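Local atomic coordinates of glycosyl hydrolase (Rhizobium leguminosarum bv. trifolii, PDB entry 5NDX), a protein that probably hydrolyses O-glycosyl bonds as a family 39 glycosidase and is the bacterial orthologue of human alpha-L-iduronidase. Residues E3-N8 / A384-D389; P92-M97 / W139-T144; T424-E429 / L512-P517. The protein carries 2 engineered substitutions. One frame throughout, in Å; residues are numbered along the deposited sequence.

Overall arrangement
Near the N terminus, strand 4-10 waits for a partner from far down the chain: contact 1 pairs it with the end of strand 378-385 and closes a loop of 375 residues. Nested inside that loop is contact 2, where neighbouring strands 91-95 and 140-142 of the eight-stranded parallel barrel meet beside a bound ligand. Contact 3 follows in series, joining strands 422-431 and 508-516. Contacts 1 and 3 belong to one mixed sheet, in which 4-10 and 422-431 are neighbours, and the Arg6–Glu429 salt bridge links them directly. Contact 2 lies across the chain's centre, its centre about 43 Å from that of contact 1 and about 41 Å from that of contact 3.

Contact 1. Residues E3-N8 / A384-D389; sequences ERTRIN and AEPPLD
Arg6 and Glu385 form an antiparallel hydrogen-bonded pair, and their two main-chain bonds hold the segments together. Arg6 N donates to Glu385 O at 2.9 Å, and Glu385 N returns a bond of 2.9 Å to Arg6 O, both with an N-H...O angle of 161°. The donor of the second lies in the carbonyl plane, whereas that of the first is tilted from it. Weaker CA-H...O contacts flank them, with Ala384 CA 3.2 Å from Arg6 O and Thr5 CA 3.5 Å from Glu385 O.

The apolar contacts gather on the face carrying Ile7 and Ala384. Ile7 CG1 lies 4.2 Å from Ala384 CB, and Ile7 CD1 meets the CD1 methyl of Leu388. Thr5 OG1 stands beside the backbone N (chi1 -57°), leaving the methyl CG2 anti to that N, which brings CG2 within 4.0 Å of Ala384 CB and 4.1 Å of Leu388 CD1. The hydroxyl is hydrogen-bonded to Arg2, which also binds the carbonyls of Pro386 and Pro387.

A cis peptide precedes Pro386, just where the strand gives out. The ring's CD sits 3.6 Å from Arg4 O, and neither of the two successive prolines has an N-H to extend the ladder.

The charged ends take another course. Arg6 and Glu385 share a face but diverge; the Arg6 chain bends at chi3, its guanidinium pairs with Glu429, and Arg6 CG lies over one face of the Arg4 guanidinium, toward its rim. The pairing of these strands of the mixed sheet therefore rests on backbone bonds and a few apolar side chains, while the arginine's charge is spent on the next strand.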
loop_
_atom_site.group_PDB
_atom_site.type_symbol
_atom_site.label_atom_id
_atom_site.label_comp_id
_atom_site.label_asym_id
_atom_site.label_seq_id
_atom_site.Cartn_x
_atom_site.Cartn_y
_atom_site.Cartn_z
ATOM N N GLU A 3 1.950 3.364 32.169
ATOM C CA GLU A 3 1.874 1.922 32.583
ATOM C C GLU A 3 0.595 1.166 32.190
ATOM O O GLU A 3 0.703 0.013 31.737
ATOM C CB GLU A 3 2.138 1.650 34.066
ATOM C CG GLU A 3 2.527 0.178 34.249
ATOM C CD GLU A 3 3.022 -0.138 35.626
ATOM O OE1 GLU A 3 4.147 -0.741 35.767
ATOM O OE2 GLU A 3 2.252 0.234 36.556
ATOM N N ARG A 4 -0.572 1.778 32.415
ATOM C CA ARG A 4 -1.846 1.178 32.030
ATOM C C ARG A 4 -2.808 2.242 31.595
ATOM O O ARG A 4 -2.974 3.204 32.279
ATOM C CB ARG A 4 -2.472 0.331 33.137
ATOM C CG ARG A 4 -3.816 -0.235 32.718
ATOM C CD ARG A 4 -4.197 -1.317 33.660
ATOM N NE ARG A 4 -5.551 -1.874 33.566
ATOM C CZ ARG A 4 -6.609 -1.480 34.273
ATOM N NH1 ARG A 4 -6.600 -0.414 35.066
ATOM N NH2 ARG A 4 -7.717 -2.173 34.164
ATOM N N THR A 5 -3.447 2.042 30.473
ATOM C CA THR A 5 -4.453 2.957 29.998
ATOM C C THR A 5 -5.778 2.251 29.786
ATOM O O THR A 5 -5.806 1.198 29.144
ATOM C CB THR A 5 -4.014 3.630 28.676
ATOM O OG1 THR A 5 -2.759 4.288 28.872
ATOM C CG2 THR A 5 -5.053 4.669 28.257
ATOM N N ARG A 6 -6.861 2.823 30.308
ATOM C CA ARG A 6 -8.222 2.316 30.041
ATOM C C ARG A 6 -8.719 3.121 28.854
ATOM O O ARG A 6 -8.688 4.351 28.888
ATOM C CB ARG A 6 -9.190 2.396 31.273
ATOM C CG ARG A 6 -8.751 1.596 32.530
ATOM C CD ARG A 6 -9.649 1.645 33.832
ATOM N NE ARG A 6 -11.036 1.241 33.511
ATOM C CZ ARG A 6 -11.739 0.180 33.974
ATOM N NH1 ARG A 6 -11.290 -0.696 34.905
ATOM N NH2 ARG A 6 -12.974 0.009 33.502
ATOM N N ILE A 7 -9.076 2.441 27.759
ATOM C CA ILE A 7 -9.602 3.101 26.561
ATOM C C ILE A 7 -11.042 2.618 26.338
ATOM O O ILE A 7 -11.268 1.413 26.300
ATOM C CB ILE A 7 -8.740 2.770 25.359
ATOM C CG1 ILE A 7 -7.288 3.218 25.594
ATOM C CG2 ILE A 7 -9.224 3.477 24.111
ATOM C CD1 ILE A 7 -6.378 2.907 24.416
ATOM N N ASN A 8 -11.992 3.549 26.231
ATOM C CA ASN A 8 -13.359 3.250 25.896
ATOM C C ASN A 8 -13.652 3.842 24.537
ATOM O O ASN A 8 -13.479 5.051 24.304
ATOM C CB ASN A 8 -14.405 3.787 26.909
ATOM C CG ASN A 8 -15.855 3.456 26.441
ATOM O OD1 ASN A 8 -16.349 2.327 26.573
ATOM N ND2 ASN A 8 -16.500 4.428 25.793
ATOM N N ALA A 384 -9.897 8.015 26.954
ATOM C CA ALA A 384 -8.840 7.240 27.545
ATOM C C ALA A 384 -8.456 7.841 28.891
ATOM O O ALA A 384 -8.485 9.035 29.048
ATOM C CB ALA A 384 -7.664 7.262 26.647
ATOM N N GLU A 385 -8.102 7.008 29.847
ATOM C CA GLU A 385 -7.574 7.478 31.104
ATOM C C GLU A 385 -6.314 6.683 31.383
ATOM O O GLU A 385 -6.391 5.453 31.496
ATOM C CB GLU A 385 -8.605 7.319 32.237
ATOM C CG GLU A 385 -8.091 7.755 33.650
ATOM C CD GLU A 385 -7.448 9.192 33.786
ATOM O OE1 GLU A 385 -7.970 10.193 33.230
ATOM O OE2 GLU A 385 -6.393 9.343 34.480
ATOM N N PRO A 386 -5.159 7.346 31.503
ATOM C CA PRO A 386 -4.974 8.758 31.235
ATOM C C PRO A 386 -5.228 9.096 29.774
ATOM O O PRO A 386 -5.200 8.192 28.936
ATOM C CB PRO A 386 -3.491 9.022 31.548
ATOM C CG PRO A 386 -3.034 7.823 32.267
ATOM C CD PRO A 386 -3.912 6.680 31.848
ATOM N N PRO A 387 -5.493 10.377 29.478
ATOM C CA PRO A 387 -5.704 10.744 28.084
ATOM C C PRO A 387 -4.525 10.373 27.202
ATOM O O PRO A 387 -3.379 10.329 27.643
ATOM C CB PRO A 387 -5.899 12.271 28.137
ATOM C CG PRO A 387 -6.539 12.485 29.508
ATOM C CD PRO A 387 -5.712 11.536 30.378
ATOM N N LEU A 388 -4.836 10.013 25.976
ATOM C CA LEU A 388 -3.805 9.634 25.017
ATOM C C LEU A 388 -3.016 10.893 24.658
ATOM O O LEU A 388 -3.600 11.953 24.531
ATOM C CB LEU A 388 -4.457 9.072 23.776
ATOM C CG LEU A 388 -4.511 7.580 23.553
ATOM C CD1 LEU A 388 -4.399 6.705 24.773
ATOM C CD2 LEU A 388 -5.637 7.196 22.594
ATOM N N ASP A 389 -1.722 10.739 24.452
ATOM C CA ASP A 389 -0.877 11.829 23.985
ATOM C C ASP A 389 0.163 11.263 23.020
ATOM O O ASP A 389 1.339 11.111 23.378
ATOM C CB ASP A 389 -0.198 12.494 25.187
ATOM C CG ASP A 389 0.499 13.806 24.818
ATOM O OD1 ASP A 389 0.545 14.204 23.645
ATOM O OD2 ASP A 389 1.036 14.422 25.721
#

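Contact 2. Residues P92-M97 / W139-T144; sequences PFFELM and WYFETT. With 8U8 ((2~{R},3~{S},4~{S},5~{R},6~{S})-6-(4-methyl-2-oxidanylidene-chromen-7-yl)oxy-3,4,5-tris(oxidanyl)oxane-2-carboxylic acid), chain N.
Phe93, Phe94 and Glu95 pair in parallel register with Tyr140, Phe141 and Glu142, the axes of the short strands approaching to 4.6 Å with their directions 25° apart. Three bonds alternate along the ladder: Phe94 N to Tyr140 O, Glu142 N to Phe94 O, and Leu96 N to Glu142 O, the last 2.8 Å long and almost straight.

At the start of the ladder, Pro92 lays its CG over the Trp139 six-membered ring, 3.4 Å from the centroid, a CH-pi contact. With an alanine in place of Trp139, Pro92 would probably lose the flat surface beneath its ring, and Glu135 the indole N-H it accepts. On the same side, Phe94 CB packs 3.7 Å from Phe141 CD1, their rings oblique to each other, and Leu96 CD2 touches that same CD1 atom.

The other face looks to the ligand. Tyr140 spreads one ring face beneath the coumarin, with C12 of 8U8 over its centre and CZ 3.4 Å from C11. Phe93, its CG anti to the backbone N (chi1 -176°), carries CZ to 3.7 Å from ligand C15 and to 3.8 Å from Glu142 CD. Glu95 and Glu142 run side by side, with Arg57 bridging both carboxylates.

Helix 110-131 lies between the two strands in sequence and covers Phe94, Trp139 and Phe141, as in the beta-alpha-beta crossovers of a TIM barrel, here with a ligand pocket lined by Phe93 and Tyr140.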
loop_
_atom_site.group_PDB
_atom_site.type_symbol
_atom_site.label_atom_id
_atom_site.label_comp_id
_atom_site.label_asym_id
_atom_site.label_seq_id
_atom_site.Cartn_x
_atom_site.Cartn_y
_atom_site.Cartn_z
ATOM N N PRO A 92 -3.660 2.814 -12.071
ATOM C CA PRO A 92 -2.476 3.637 -12.066
ATOM C C PRO A 92 -2.696 5.049 -11.491
ATOM O O PRO A 92 -3.692 5.728 -11.784
ATOM C CB PRO A 92 -2.103 3.690 -13.545
ATOM C CG PRO A 92 -3.376 3.497 -14.241
ATOM C CD PRO A 92 -4.069 2.461 -13.443
ATOM N N PHE A 93 -1.743 5.464 -10.672
ATOM C CA PHE A 93 -1.546 6.860 -10.333
ATOM C C PHE A 93 -0.481 7.228 -11.366
ATOM O O PHE A 93 0.702 6.980 -11.164
ATOM C CB PHE A 93 -1.093 6.990 -8.873
ATOM C CG PHE A 93 -0.942 8.392 -8.362
ATOM C CD1 PHE A 93 -1.292 9.510 -9.102
ATOM C CD2 PHE A 93 -0.407 8.589 -7.083
ATOM C CE1 PHE A 93 -1.112 10.792 -8.596
ATOM C CE2 PHE A 93 -0.218 9.865 -6.584
ATOM C CZ PHE A 93 -0.599 10.974 -7.328
ATOM N N PHE A 94 -0.975 7.704 -12.521
ATOM C CA PHE A 94 -0.273 7.677 -13.803
ATOM C C PHE A 94 0.540 8.959 -13.942
ATOM O O PHE A 94 -0.023 10.023 -14.224
ATOM C CB PHE A 94 -1.308 7.588 -14.956
ATOM C CG PHE A 94 -0.749 7.119 -16.274
ATOM C CD1 PHE A 94 0.285 7.793 -16.910
ATOM C CD2 PHE A 94 -1.286 6.019 -16.908
ATOM C CE1 PHE A 94 0.791 7.336 -18.122
ATOM C CE2 PHE A 94 -0.780 5.566 -18.122
ATOM C CZ PHE A 94 0.247 6.233 -18.729
ATOM N N GLU A 95 1.841 8.853 -13.735
ATOM C CA GLU A 95 2.732 9.969 -13.945
ATOM C C GLU A 95 2.994 10.057 -15.436
ATOM O O GLU A 95 3.420 9.058 -16.062
ATOM C CB GLU A 95 4.065 9.793 -13.219
ATOM C CG GLU A 95 3.898 9.588 -11.720
ATOM C CD GLU A 95 5.214 9.201 -11.066
ATOM O OE1 GLU A 95 5.571 7.988 -11.114
ATOM O OE2 GLU A 95 5.891 10.131 -10.565
ATOM N N LEU A 96 2.734 11.231 -15.991
ATOM C CA LEU A 96 2.930 11.454 -17.432
ATOM C C LEU A 96 4.425 11.733 -17.646
ATOM O O LEU A 96 4.866 12.872 -17.691
ATOM C CB LEU A 96 2.040 12.596 -17.898
ATOM C CG LEU A 96 0.546 12.254 -17.821
ATOM C CD1 LEU A 96 -0.341 13.476 -18.040
ATOM C CD2 LEU A 96 0.153 11.126 -18.760
ATOM N N MET A 97 5.195 10.662 -17.778
ATOM C CA MET A 97 6.595 10.708 -17.527
ATOM C C MET A 97 7.309 9.635 -18.302
ATOM O O MET A 97 6.850 8.487 -18.401
ATOM C CB MET A 97 6.760 10.487 -16.028
ATOM C CG MET A 97 8.122 10.124 -15.488
ATOM S SD MET A 97 8.040 9.710 -13.696
ATOM C CE MET A 97 9.806 9.635 -13.406
ATOM N N TRP A 139 -8.812 6.734 -12.670
ATOM C CA TRP A 139 -7.377 6.930 -12.548
ATOM C C TRP A 139 -7.096 8.360 -12.132
ATOM O O TRP A 139 -8.013 9.174 -12.135
ATOM C CB TRP A 139 -6.667 6.634 -13.824
ATOM C CG TRP A 139 -6.792 5.234 -14.324
ATOM C CD1 TRP A 139 -7.510 4.231 -13.795
ATOM C CD2 TRP A 139 -6.211 4.731 -15.527
ATOM N NE1 TRP A 139 -7.408 3.097 -14.589
ATOM C CE2 TRP A 139 -6.595 3.383 -15.650
ATOM C CE3 TRP A 139 -5.327 5.269 -16.478
ATOM C CZ2 TRP A 139 -6.177 2.583 -16.705
ATOM C CZ3 TRP A 139 -4.902 4.458 -17.527
ATOM C CH2 TRP A 139 -5.330 3.146 -17.635
ATOM N N TYR A 140 -5.862 8.630 -11.680
ATOM C CA TYR A 140 -5.371 10.002 -11.485
ATOM C C TYR A 140 -4.131 10.151 -12.338
ATOM O O TYR A 140 -3.350 9.233 -12.429
ATOM C CB TYR A 140 -5.090 10.337 -10.013
ATOM C CG TYR A 140 -6.340 10.303 -9.189
ATOM C CD1 TYR A 140 -6.826 9.111 -8.690
ATOM C CD2 TYR A 140 -7.080 11.453 -8.967
ATOM C CE1 TYR A 140 -8.035 9.068 -7.989
ATOM C CE2 TYR A 140 -8.280 11.430 -8.226
ATOM C CZ TYR A 140 -8.778 10.241 -7.770
ATOM O OH TYR A 140 -9.987 10.216 -7.046
ATOM N N PHE A 141 -3.987 11.310 -12.981
ATOM C CA PHE A 141 -2.824 11.628 -13.789
ATOM C C PHE A 141 -2.041 12.693 -13.087
ATOM O O PHE A 141 -2.624 13.589 -12.489
ATOM C CB PHE A 141 -3.235 12.125 -15.173
ATOM C CG PHE A 141 -3.883 11.071 -15.987
ATOM C CD1 PHE A 141 -3.101 10.212 -16.757
ATOM C CD2 PHE A 141 -5.243 10.848 -15.882
ATOM C CE1 PHE A 141 -3.693 9.187 -17.489
ATOM C CE2 PHE A 141 -5.841 9.810 -16.581
ATOM C CZ PHE A 141 -5.060 8.991 -17.387
ATOM N N GLU A 142 -0.723 12.580 -13.180
ATOM C CA GLU A 142 0.202 13.463 -12.475
ATOM C C GLU A 142 1.318 13.912 -13.378
ATOM O O GLU A 142 1.729 13.185 -14.287
ATOM C CB GLU A 142 0.885 12.719 -11.299
ATOM C CG GLU A 142 1.339 13.670 -10.228
ATOM C CD GLU A 142 2.053 12.999 -9.070
ATOM O OE1 GLU A 142 2.519 11.876 -9.254
ATOM O OE2 GLU A 142 2.171 13.613 -8.002
ATOM N N THR A 143 1.853 15.074 -13.075
ATOM C CA THR A 143 3.117 15.496 -13.684
ATOM C C THR A 143 4.265 14.553 -13.340
ATOM O O THR A 143 4.259 13.822 -12.329
ATOM C CB THR A 143 3.640 16.817 -13.126
ATOM O OG1 THR A 143 3.782 16.663 -11.700
ATOM C CG2 THR A 143 2.741 17.945 -13.468
ATOM N N THR A 144 5.262 14.666 -14.200
ATOM C CA THR A 144 6.491 13.915 -14.181
ATOM C C THR A 144 7.127 14.226 -12.881
ATOM O O THR A 144 7.110 15.375 -12.383
ATOM C CB THR A 144 7.445 14.328 -15.383
ATOM O OG1 THR A 144 8.317 13.255 -15.761
ATOM C CG2 THR A 144 8.264 15.589 -15.063
HETATM C C15 8U8 N . -4.100 11.811 -6.587
HETATM C C13 8U8 N . -5.350 11.972 -5.984
HETATM C C14 8U8 N . -5.995 13.201 -6.038
HETATM C C16 8U8 N . -7.269 13.341 -5.508
HETATM O O9 8U8 N . -7.801 14.444 -5.515
HETATM O O8 8U8 N . -7.868 12.303 -4.866
HETATM C C11 8U8 N . -7.279 11.089 -4.848
HETATM C C10 8U8 N . -8.010 10.084 -4.266
HETATM C C12 8U8 N . -6.017 10.895 -5.391
HETATM C C7 8U8 N . -5.489 9.604 -5.342
HETATM C C8 8U8 N . -6.223 8.585 -4.744
HETATM C C9 8U8 N . -7.494 8.807 -4.209
HETATM O O2 8U8 N . -8.182 7.762 -3.647
HETATM C C5 8U8 N . -9.625 7.860 -3.515
HETATM O O1 8U8 N . -9.750 8.517 -2.241
HETATM C C1 8U8 N . -11.073 8.673 -1.680
HETATM C C6 8U8 N . -11.970 9.609 -2.565
HETATM O O7 8U8 N . -11.420 10.451 -3.302
HETATM O O6 8U8 N . -13.193 9.407 -2.527
HETATM C C2 8U8 N . -11.650 7.265 -1.556
HETATM O O5 8U8 N . -12.987 7.267 -0.965
HETATM C C3 8U8 N . -11.666 6.576 -2.940
HETATM O O4 8U8 N . -12.121 5.261 -2.755
HETATM C C4 8U8 N . -10.246 6.507 -3.503
HETATM O O3 8U8 N . -10.230 5.973 -4.829
#

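Contact 3. Residues T424-E429 / L512-P517; sequences TAVRLE and LDVPLP
Val426 and Val514 both hold CG1 anti to the backbone N (chi1 172° and -179°), which puts each CG2 beside its own N on the same face of the sheet. The two methyls then meet diagonally across the strands, Val426 CG2 to Val514 CG2 at 3.9 Å. Further along this face Leu512, its CG anti to the carbonyl carbon, reaches with CD1 to within 4.4 Å of Leu428 CD2.

Beneath these side chains runs a regular antiparallel ladder. Thr424 and Val514 exchange two bonds, Thr424 N to Val514 O at 3.1 Å, with the donor above the carbonyl plane, and Val514 N to Thr424 O at 2.9 Å. Val426 and Leu512 make the next hydrogen-bonded pair: Val426 N points almost perfectly straight (178°) at Leu512 O, 3.0 Å away, and Leu512 N comes back to Val426 O at 2.7 Å. Between these pairs, Ala425 and Asp513 form a non-hydrogen-bonded pair.

Strand 508-516 is the outermost of the mixed sheet on this side, and strand 422-431 is tied on its other flank to strand 4-10. The buried face also meets strand 407-413, several places away in the sheet order: Leu512 touches Leu411 and Val514 touches His413. The sheet thus folds over on itself, consistent with the beta-sandwich that accompanies the barrel in family 39 enzymes.

On the face of Ala425 and Asp513 the contacts are polar. One water donates to Asp513 OD1 at 2.6 Å and, weakly, to Thr424 O, which thereby accepts from both the backbone and the solvent. The other oxygen of Asp513 is engaged by Arg423. Within its own strand Arg427 NE makes a salt bridge to Glu429 OE2 at 2.6 Å, the oxygen accepting with its anti lone pair.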
loop_
_atom_site.group_PDB
_atom_site.type_symbol
_atom_site.label_atom_id
_atom_site.label_comp_id
_atom_site.label_asym_id
_atom_site.label_seq_id
_atom_site.Cartn_x
_atom_site.Cartn_y
_atom_site.Cartn_z
ATOM N N THR A 424 3.246 -1.290 27.232
ATOM C CA THR A 424 2.254 -0.770 28.140
ATOM C C THR A 424 1.086 -1.747 28.173
ATOM O O THR A 424 0.890 -2.554 27.264
ATOM C CB THR A 424 1.447 0.481 27.690
ATOM O OG1 THR A 424 1.674 0.916 26.357
ATOM C CG2 THR A 424 1.492 1.495 28.582
ATOM N N ALA A 425 0.232 -1.539 29.153
ATOM C CA ALA A 425 -0.992 -2.295 29.315
ATOM C C ALA A 425 -2.175 -1.435 28.878
ATOM O O ALA A 425 -2.241 -0.255 29.245
ATOM C CB ALA A 425 -1.118 -2.707 30.761
ATOM N N VAL A 426 -3.074 -2.018 28.076
ATOM C CA VAL A 426 -4.304 -1.363 27.697
ATOM C C VAL A 426 -5.483 -2.270 28.046
ATOM O O VAL A 426 -5.489 -3.498 27.733
ATOM C CB VAL A 426 -4.331 -1.006 26.195
ATOM C CG1 VAL A 426 -5.673 -0.509 25.734
ATOM C CG2 VAL A 426 -3.259 0.029 25.881
ATOM N N ARG A 427 -6.468 -1.674 28.714
ATOM C CA ARG A 427 -7.772 -2.312 28.876
ATOM C C ARG A 427 -8.669 -1.609 27.882
ATOM O O ARG A 427 -8.911 -0.410 28.012
ATOM C CB ARG A 427 -8.346 -2.171 30.261
ATOM C CG ARG A 427 -9.724 -2.838 30.440
ATOM C CD ARG A 427 -10.366 -2.510 31.793
ATOM N NE ARG A 427 -11.699 -3.097 31.820
ATOM C CZ ARG A 427 -12.009 -4.321 32.261
ATOM N NH1 ARG A 427 -11.124 -5.168 32.784
ATOM N NH2 ARG A 427 -13.259 -4.711 32.167
ATOM N N LEU A 428 -9.116 -2.350 26.876
ATOM C CA LEU A 428 -9.913 -1.781 25.808
ATOM C C LEU A 428 -11.355 -2.190 26.038
ATOM O O LEU A 428 -11.648 -3.371 26.135
ATOM C CB LEU A 428 -9.446 -2.300 24.459
ATOM C CG LEU A 428 -10.265 -1.864 23.231
ATOM C CD1 LEU A 428 -10.117 -0.371 23.035
ATOM C CD2 LEU A 428 -9.745 -2.585 21.997
ATOM N N GLU A 429 -12.230 -1.207 26.092
ATOM C CA GLU A 429 -13.669 -1.395 26.240
ATOM C C GLU A 429 -14.351 -0.828 25.003
ATOM O O GLU A 429 -14.021 0.250 24.554
ATOM C CB GLU A 429 -14.156 -0.679 27.509
ATOM C CG GLU A 429 -13.535 -1.331 28.744
ATOM C CD GLU A 429 -13.878 -0.708 30.091
ATOM O OE1 GLU A 429 -14.728 0.194 30.130
ATOM O OE2 GLU A 429 -13.307 -1.144 31.126
ATOM N N LEU A 512 -4.957 -5.944 26.716
ATOM C CA LEU A 512 -3.922 -6.089 25.729
ATOM C C LEU A 512 -2.593 -5.713 26.347
ATOM O O LEU A 512 -2.464 -4.714 27.024
ATOM C CB LEU A 512 -4.205 -5.167 24.562
ATOM C CG LEU A 512 -5.491 -5.372 23.772
ATOM C CD1 LEU A 512 -5.758 -4.165 22.901
ATOM C CD2 LEU A 512 -5.324 -6.610 22.911
ATOM N N ASP A 513 -1.607 -6.533 26.068
ATOM C CA ASP A 513 -0.200 -6.229 26.311
ATOM C C ASP A 513 0.309 -5.623 25.022
ATOM O O ASP A 513 0.192 -6.241 23.953
ATOM C CB ASP A 513 0.534 -7.516 26.647
ATOM C CG ASP A 513 2.038 -7.344 26.579
ATOM O OD1 ASP A 513 2.577 -6.641 27.489
ATOM O OD2 ASP A 513 2.633 -7.841 25.554
ATOM N N VAL A 514 0.843 -4.411 25.092
ATOM C CA VAL A 514 1.089 -3.610 23.904
ATOM C C VAL A 514 2.591 -3.272 23.816
ATOM O O VAL A 514 3.018 -2.293 24.358
ATOM C CB VAL A 514 0.242 -2.341 23.935
ATOM C CG1 VAL A 514 0.470 -1.509 22.716
ATOM C CG2 VAL A 514 -1.236 -2.689 24.027
ATOM N N PRO A 515 3.375 -4.092 23.096
ATOM C CA PRO A 515 4.797 -3.763 22.949
ATOM C C PRO A 515 5.065 -2.516 22.141
ATOM O O PRO A 515 4.252 -2.128 21.320
ATOM C CB PRO A 515 5.382 -4.974 22.213
ATOM C CG PRO A 515 4.352 -6.061 22.338
ATOM C CD PRO A 515 3.023 -5.365 22.458
ATOM N N LEU A 516 6.202 -1.896 22.431
ATOM C CA LEU A 516 6.771 -0.831 21.633
ATOM C C LEU A 516 7.937 -1.443 20.842
ATOM O O LEU A 516 8.907 -1.913 21.451
ATOM C CB LEU A 516 7.264 0.301 22.521
ATOM C CG LEU A 516 8.025 1.432 21.820
ATOM C CD1 LEU A 516 7.055 2.162 20.947
ATOM C CD2 LEU A 516 8.637 2.384 22.872
ATOM N N PRO A 517 7.901 -1.442 19.509
ATOM C CA PRO A 517 6.770 -1.073 18.662
ATOM C C PRO A 517 5.793 -2.210 18.390
ATOM O O PRO A 517 6.160 -3.382 18.464
ATOM C CB PRO A 517 7.437 -0.699 17.350
ATOM C CG PRO A 517 8.679 -1.512 17.279
ATOM C CD PRO A 517 9.087 -1.837 18.699
HETATM O O HOH W 1 1.370 -5.043 29.130
#